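Local atomic coordinates of MDM10 isoform 1 (Saccharomyces cerevisiae, PDB entry 7BTX), a protein that forms part of the ERMES complex tethering the endoplasmic reticulum to mitochondria and acts in late assembly of the outer-membrane TOM translocase. Residues L182-E196 / F199-N213. Residues are numbered along the deposited sequence; the frame is centred on the assembly and turned at random.
Sequences LTCYFQRDSHRNLQE and FSTSDLLCGYRVLHN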
loop_
_atom_site.group_PDB
_atom_site.type_symbol
_atom_site.label_atom_id
_atom_site.label_comp_id
_atom_site.label_asym_id
_atom_site.label_seq_id
_atom_site.Cartn_x
_atom_site.Cartn_y
_atom_site.Cartn_z
ATOM N N LEU D 182 21.769 -16.762 14.734
ATOM C CA LEU D 182 23.212 -16.583 14.817
ATOM C C LEU D 182 23.885 -17.941 14.720
ATOM O O LEU D 182 23.837 -18.723 15.672
ATOM C CB LEU D 182 23.593 -15.891 16.121
ATOM C CG LEU D 182 25.068 -15.577 16.294
ATOM C CD1 LEU D 182 25.484 -14.552 15.271
ATOM C CD2 LEU D 182 25.312 -15.070 17.696
ATOM N N THR D 183 24.518 -18.217 13.582
ATOM C CA THR D 183 25.087 -19.525 13.302
ATOM C C THR D 183 26.600 -19.441 13.164
ATOM O O THR D 183 27.135 -18.477 12.618
ATOM C CB THR D 183 24.513 -20.126 12.027
ATOM O OG1 THR D 183 25.095 -19.469 10.905
ATOM C CG2 THR D 183 23.024 -19.943 11.965
ATOM N N CYS D 184 27.281 -20.475 13.650
ATOM C CA CYS D 184 28.730 -20.580 13.606
ATOM C C CYS D 184 29.153 -21.714 12.682
ATOM O O CYS D 184 28.477 -22.736 12.574
ATOM C CB CYS D 184 29.302 -20.820 15.004
ATOM S SG CYS D 184 28.978 -19.504 16.178
ATOM N N TYR D 185 30.289 -21.529 12.016
ATOM C CA TYR D 185 30.820 -22.527 11.086
ATOM C C TYR D 185 32.303 -22.684 11.382
ATOM O O TYR D 185 33.109 -21.851 10.966
ATOM C CB TYR D 185 30.628 -22.136 9.625
ATOM C CG TYR D 185 29.210 -21.986 9.146
ATOM C CD1 TYR D 185 28.482 -20.844 9.424
ATOM C CD2 TYR D 185 28.616 -22.971 8.379
ATOM C CE1 TYR D 185 27.202 -20.701 8.984
ATOM C CE2 TYR D 185 27.324 -22.836 7.933
ATOM C CZ TYR D 185 26.623 -21.694 8.243
ATOM O OH TYR D 185 25.333 -21.534 7.804
ATOM N N PHE D 186 32.666 -23.742 12.082
ATOM C CA PHE D 186 34.056 -24.148 12.161
ATOM C C PHE D 186 34.307 -25.190 11.086
ATOM O O PHE D 186 33.484 -26.081 10.881
ATOM C CB PHE D 186 34.374 -24.712 13.540
ATOM C CG PHE D 186 35.822 -24.982 13.758
ATOM C CD1 PHE D 186 36.687 -23.954 14.066
ATOM C CD2 PHE D 186 36.321 -26.268 13.652
ATOM C CE1 PHE D 186 38.016 -24.201 14.268
ATOM C CE2 PHE D 186 37.655 -26.520 13.847
ATOM C CZ PHE D 186 38.500 -25.488 14.157
ATOM N N GLN D 187 35.434 -25.079 10.392
ATOM C CA GLN D 187 35.686 -25.977 9.270
ATOM C C GLN D 187 37.176 -26.224 9.103
ATOM O O GLN D 187 37.946 -25.284 8.902
ATOM C CB GLN D 187 35.075 -25.413 7.987
ATOM C CG GLN D 187 35.211 -23.920 7.824
ATOM C CD GLN D 187 34.332 -23.373 6.732
ATOM O OE1 GLN D 187 33.703 -24.125 5.995
ATOM N NE2 GLN D 187 34.270 -22.054 6.628
ATOM N N ARG D 188 37.575 -27.494 9.174
ATOM C CA ARG D 188 38.977 -27.883 9.046
ATOM C C ARG D 188 39.188 -28.524 7.679
ATOM O O ARG D 188 38.786 -29.654 7.420
ATOM C CB ARG D 188 39.381 -28.827 10.171
ATOM C CG ARG D 188 40.804 -29.350 10.033
ATOM C CD ARG D 188 41.378 -29.823 11.356
ATOM N NE ARG D 188 41.091 -31.230 11.608
ATOM C CZ ARG D 188 40.435 -31.679 12.671
ATOM N NH1 ARG D 188 39.997 -30.826 13.588
ATOM N NH2 ARG D 188 40.221 -32.979 12.821
ATOM N N ASP D 189 39.842 -27.781 6.798
ATOM C CA ASP D 189 40.162 -28.300 5.479
ATOM C C ASP D 189 41.361 -29.231 5.548
ATOM O O ASP D 189 42.164 -29.172 6.479
ATOM C CB ASP D 189 40.464 -27.157 4.515
ATOM C CG ASP D 189 40.367 -27.568 3.064
ATOM O OD1 ASP D 189 39.797 -28.641 2.797
ATOM O OD2 ASP D 189 40.869 -26.828 2.193
ATOM N N SER D 190 41.457 -30.115 4.564
ATOM C CA SER D 190 42.655 -30.890 4.283
ATOM C C SER D 190 42.728 -31.029 2.771
ATOM O O SER D 190 42.041 -30.297 2.053
ATOM C CB SER D 190 42.617 -32.249 4.975
ATOM O OG SER D 190 43.570 -33.126 4.406
ATOM N N HIS D 191 43.553 -31.933 2.260
ATOM C CA HIS D 191 43.487 -32.217 0.834
ATOM C C HIS D 191 42.795 -33.537 0.528
ATOM O O HIS D 191 42.730 -33.930 -0.643
ATOM C CB HIS D 191 44.890 -32.180 0.222
ATOM C CG HIS D 191 45.544 -30.835 0.318
ATOM N ND1 HIS D 191 46.591 -30.573 1.176
ATOM C CD2 HIS D 191 45.282 -29.671 -0.321
ATOM C CE1 HIS D 191 46.952 -29.307 1.054
ATOM N NE2 HIS D 191 46.173 -28.737 0.152
ATOM N N ARG D 192 42.271 -34.223 1.550
ATOM C CA ARG D 192 41.394 -35.376 1.371
ATOM C C ARG D 192 40.107 -35.246 2.179
ATOM O O ARG D 192 39.304 -36.181 2.200
ATOM C CB ARG D 192 42.108 -36.676 1.754
ATOM C CG ARG D 192 43.459 -36.916 1.094
ATOM C CD ARG D 192 43.324 -37.464 -0.316
ATOM N NE ARG D 192 43.422 -36.409 -1.319
ATOM C CZ ARG D 192 43.515 -36.627 -2.626
ATOM N NH1 ARG D 192 43.599 -35.603 -3.464
ATOM N NH2 ARG D 192 43.536 -37.866 -3.096
ATOM N N ASN D 193 39.882 -34.106 2.828
ATOM C CA ASN D 193 38.728 -33.896 3.694
ATOM C C ASN D 193 38.421 -32.410 3.765
ATOM O O ASN D 193 39.303 -31.573 3.574
ATOM C CB ASN D 193 38.964 -34.407 5.119
ATOM C CG ASN D 193 38.834 -35.901 5.240
ATOM O OD1 ASN D 193 37.889 -36.495 4.733
ATOM N ND2 ASN D 193 39.792 -36.524 5.910
ATOM N N LEU D 194 37.152 -32.089 4.003
ATOM C CA LEU D 194 36.745 -30.738 4.366
ATOM C C LEU D 194 35.667 -30.852 5.446
ATOM O O LEU D 194 34.508 -30.523 5.228
ATOM C CB LEU D 194 36.296 -29.914 3.160
ATOM C CG LEU D 194 36.413 -28.381 3.292
ATOM C CD1 LEU D 194 36.706 -27.755 1.940
ATOM C CD2 LEU D 194 35.210 -27.684 3.907
ATOM N N GLN D 195 36.015 -31.481 6.569
ATOM C CA GLN D 195 35.114 -31.563 7.715
ATOM C C GLN D 195 34.680 -30.183 8.188
ATOM O O GLN D 195 35.405 -29.201 8.038
ATOM C CB GLN D 195 35.789 -32.297 8.870
ATOM C CG GLN D 195 36.407 -33.616 8.504
ATOM C CD GLN D 195 37.353 -34.111 9.564
ATOM O OE1 GLN D 195 37.760 -33.360 10.444
ATOM N NE2 GLN D 195 37.707 -35.385 9.493
ATOM N N GLU D 196 33.489 -30.115 8.771
ATOM C CA GLU D 196 32.892 -28.840 9.133
ATOM C C GLU D 196 31.933 -29.049 10.287
ATOM O O GLU D 196 31.155 -29.998 10.273
ATOM C CB GLU D 196 32.151 -28.233 7.946
ATOM C CG GLU D 196 31.597 -26.860 8.201
ATOM C CD GLU D 196 31.109 -26.199 6.942
ATOM O OE1 GLU D 196 31.071 -26.874 5.893
ATOM O OE2 GLU D 196 30.765 -25.002 6.998
ATOM N N PHE D 199 27.162 -24.964 14.166
ATOM C CA PHE D 199 26.224 -24.741 15.254
ATOM C C PHE D 199 25.359 -23.554 14.879
ATOM O O PHE D 199 25.862 -22.566 14.345
ATOM C CB PHE D 199 26.943 -24.477 16.576
ATOM C CG PHE D 199 26.023 -24.080 17.693
ATOM C CD1 PHE D 199 25.199 -25.016 18.289
ATOM C CD2 PHE D 199 25.982 -22.773 18.146
ATOM C CE1 PHE D 199 24.349 -24.657 19.313
ATOM C CE2 PHE D 199 25.135 -22.409 19.173
ATOM C CZ PHE D 199 24.319 -23.353 19.757
ATOM N N SER D 200 24.069 -23.648 15.154
ATOM C CA SER D 200 23.126 -22.602 14.804
ATOM C C SER D 200 22.358 -22.173 16.044
ATOM O O SER D 200 22.640 -22.609 17.157
ATOM C CB SER D 200 22.176 -23.079 13.709
ATOM O OG SER D 200 21.067 -22.210 13.605
ATOM N N THR D 201 21.381 -21.299 15.843
ATOM C CA THR D 201 20.464 -20.930 16.912
ATOM C C THR D 201 19.037 -20.959 16.365
ATOM O O THR D 201 18.164 -20.208 16.810
ATOM C CB THR D 201 20.841 -19.559 17.498
ATOM O OG1 THR D 201 22.266 -19.465 17.568
ATOM C CG2 THR D 201 20.368 -19.424 18.942
ATOM N N SER D 202 18.793 -21.807 15.366
ATOM C CA SER D 202 17.447 -21.924 14.821
ATOM C C SER D 202 16.555 -22.710 15.773
ATOM O O SER D 202 15.605 -22.163 16.339
ATOM C CB SER D 202 17.490 -22.587 13.444
ATOM O OG SER D 202 18.207 -23.807 13.491
ATOM N N ASP D 203 16.854 -23.991 15.978
ATOM C CA ASP D 203 16.248 -24.670 17.111
ATOM C C ASP D 203 17.229 -24.632 18.271
ATOM O O ASP D 203 17.047 -23.880 19.233
ATOM C CB ASP D 203 15.913 -26.117 16.743
ATOM C CG ASP D 203 14.559 -26.255 16.086
ATOM O OD1 ASP D 203 13.850 -25.235 15.948
ATOM O OD2 ASP D 203 14.200 -27.389 15.705
ATOM N N LEU D 204 18.278 -25.452 18.171
ATOM C CA LEU D 204 19.591 -25.196 18.749
ATOM C C LEU D 204 20.651 -25.834 17.870
ATOM O O LEU D 204 21.670 -26.313 18.379
ATOM C CB LEU D 204 19.707 -25.700 20.186
ATOM C CG LEU D 204 19.535 -24.656 21.291
ATOM C CD1 LEU D 204 19.970 -25.220 22.629
ATOM C CD2 LEU D 204 20.294 -23.382 20.979
ATOM N N LEU D 205 20.408 -25.843 16.559
ATOM C CA LEU D 205 20.882 -26.848 15.611
ATOM C C LEU D 205 22.393 -26.977 15.560
ATOM O O LEU D 205 23.090 -26.071 15.101
ATOM C CB LEU D 205 20.344 -26.492 14.226
ATOM C CG LEU D 205 20.687 -27.387 13.042
ATOM C CD1 LEU D 205 19.880 -28.664 13.097
ATOM C CD2 LEU D 205 20.428 -26.649 11.754
ATOM N N CYS D 206 22.891 -28.113 16.029
ATOM C CA CYS D 206 24.276 -28.508 15.856
ATOM C C CYS D 206 24.373 -29.429 14.651
ATOM O O CYS D 206 23.403 -30.080 14.266
ATOM C CB CYS D 206 24.815 -29.209 17.106
ATOM S SG CYS D 206 26.572 -29.624 17.024
ATOM N N GLY D 207 25.552 -29.479 14.047
ATOM C CA GLY D 207 25.658 -30.249 12.827
ATOM C C GLY D 207 27.089 -30.604 12.508
ATOM O O GLY D 207 28.021 -30.239 13.225
ATOM N N TYR D 208 27.248 -31.324 11.405
ATOM C CA TYR D 208 28.545 -31.826 10.991
ATOM C C TYR D 208 28.473 -32.153 9.511
ATOM O O TYR D 208 27.456 -32.650 9.040
ATOM C CB TYR D 208 28.945 -33.066 11.799
ATOM C CG TYR D 208 30.264 -33.673 11.399
ATOM C CD1 TYR D 208 31.449 -33.006 11.629
ATOM C CD2 TYR D 208 30.323 -34.917 10.794
ATOM C CE1 TYR D 208 32.657 -33.553 11.265
ATOM C CE2 TYR D 208 31.529 -35.472 10.425
ATOM C CZ TYR D 208 32.690 -34.782 10.666
ATOM O OH TYR D 208 33.898 -35.319 10.308
ATOM N N ARG D 209 29.540 -31.849 8.783
ATOM C CA ARG D 209 29.651 -32.222 7.383
ATOM C C ARG D 209 31.027 -32.813 7.167
ATOM O O ARG D 209 31.957 -32.518 7.915
ATOM C CB ARG D 209 29.481 -31.039 6.426
ATOM C CG ARG D 209 28.128 -30.381 6.395
ATOM C CD ARG D 209 28.142 -29.311 5.322
ATOM N NE ARG D 209 27.194 -28.235 5.576
ATOM C CZ ARG D 209 27.435 -26.958 5.304
ATOM N NH1 ARG D 209 26.521 -26.038 5.565
ATOM N NH2 ARG D 209 28.596 -26.604 4.781
ATOM N N VAL D 210 31.153 -33.635 6.134
ATOM C CA VAL D 210 32.440 -34.196 5.744
ATOM C C VAL D 210 32.341 -34.541 4.268
ATOM O O VAL D 210 31.262 -34.867 3.773
ATOM C CB VAL D 210 32.823 -35.408 6.624
ATOM C CG1 VAL D 210 31.835 -36.551 6.482
ATOM C CG2 VAL D 210 34.252 -35.873 6.361
ATOM N N LEU D 211 33.434 -34.388 3.535
ATOM C CA LEU D 211 33.488 -34.753 2.129
ATOM C C LEU D 211 34.849 -35.370 1.861
ATOM O O LEU D 211 35.829 -34.652 1.647
ATOM C CB LEU D 211 33.231 -33.537 1.241
ATOM C CG LEU D 211 33.027 -33.730 -0.263
ATOM C CD1 LEU D 211 31.980 -32.770 -0.746
ATOM C CD2 LEU D 211 34.302 -33.476 -1.038
ATOM N N HIS D 212 34.909 -36.695 1.883
ATOM C CA HIS D 212 36.169 -37.419 1.763
ATOM C C HIS D 212 36.439 -37.669 0.287
ATOM O O HIS D 212 35.852 -38.553 -0.330
ATOM C CB HIS D 212 36.128 -38.717 2.553
ATOM C CG HIS D 212 37.470 -39.352 2.728
ATOM N ND1 HIS D 212 38.096 -39.436 3.951
ATOM C CD2 HIS D 212 38.306 -39.934 1.838
ATOM C CE1 HIS D 212 39.261 -40.041 3.806
ATOM N NE2 HIS D 212 39.412 -40.354 2.532
ATOM N N ASN D 213 37.349 -36.888 -0.273
ATOM C CA ASN D 213 37.770 -37.097 -1.646
ATOM C C ASN D 213 38.680 -38.317 -1.743
ATOM O O ASN D 213 39.558 -38.534 -0.906
ATOM C CB ASN D 213 38.489 -35.852 -2.159
ATOM C CG ASN D 213 38.676 -35.861 -3.656
ATOM O OD1 ASN D 213 38.111 -36.693 -4.358
ATOM N ND2 ASN D 213 39.470 -34.924 -4.156
#
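E196 runs alongside R209. The glutamate is extended, with CG anti to the backbone N (chi1 -175°), which carries its carboxylate out to the guanidinium. There OE1 of E196 and NH2 of R209 form a salt bridge of 2.7 Å. The two planes stand 79° apart, and OE1 rather than OE2 is the near oxygen. NH1 of R209 lies at the edge of the Y185 ring, near its plane. I198 and W238 also touch R209. The backbones of E196 and R209 form an antiparallel hydrogen-bonded pair. C184 and F199 make a second such pair, N of C184 to O of F199 being 2.6 Å. The contact joins strands 179-189, 194-199 and 209-211, consecutive antiparallel strands of a mitochondrial beta-barrel wall, with the loop between the last two. Y208 slants across Q195, its OH 3.5 Å from CG of Q195, while V210 lies beside the same glutamine. At the turn, the H212 ring has O of R192 over one face, and OD1 of N193 is 3.1 Å from ND1 of H212. With alanine in place of this histidine, the N193 amide would probably lose its neighbouring ring and gain freedom to turn. At the opposite end, OG1 of T201 donates to O of L182 at 2.6 Å. OG of S200 accepts from N of S202, an ST turn, and packs against CG2 of T183.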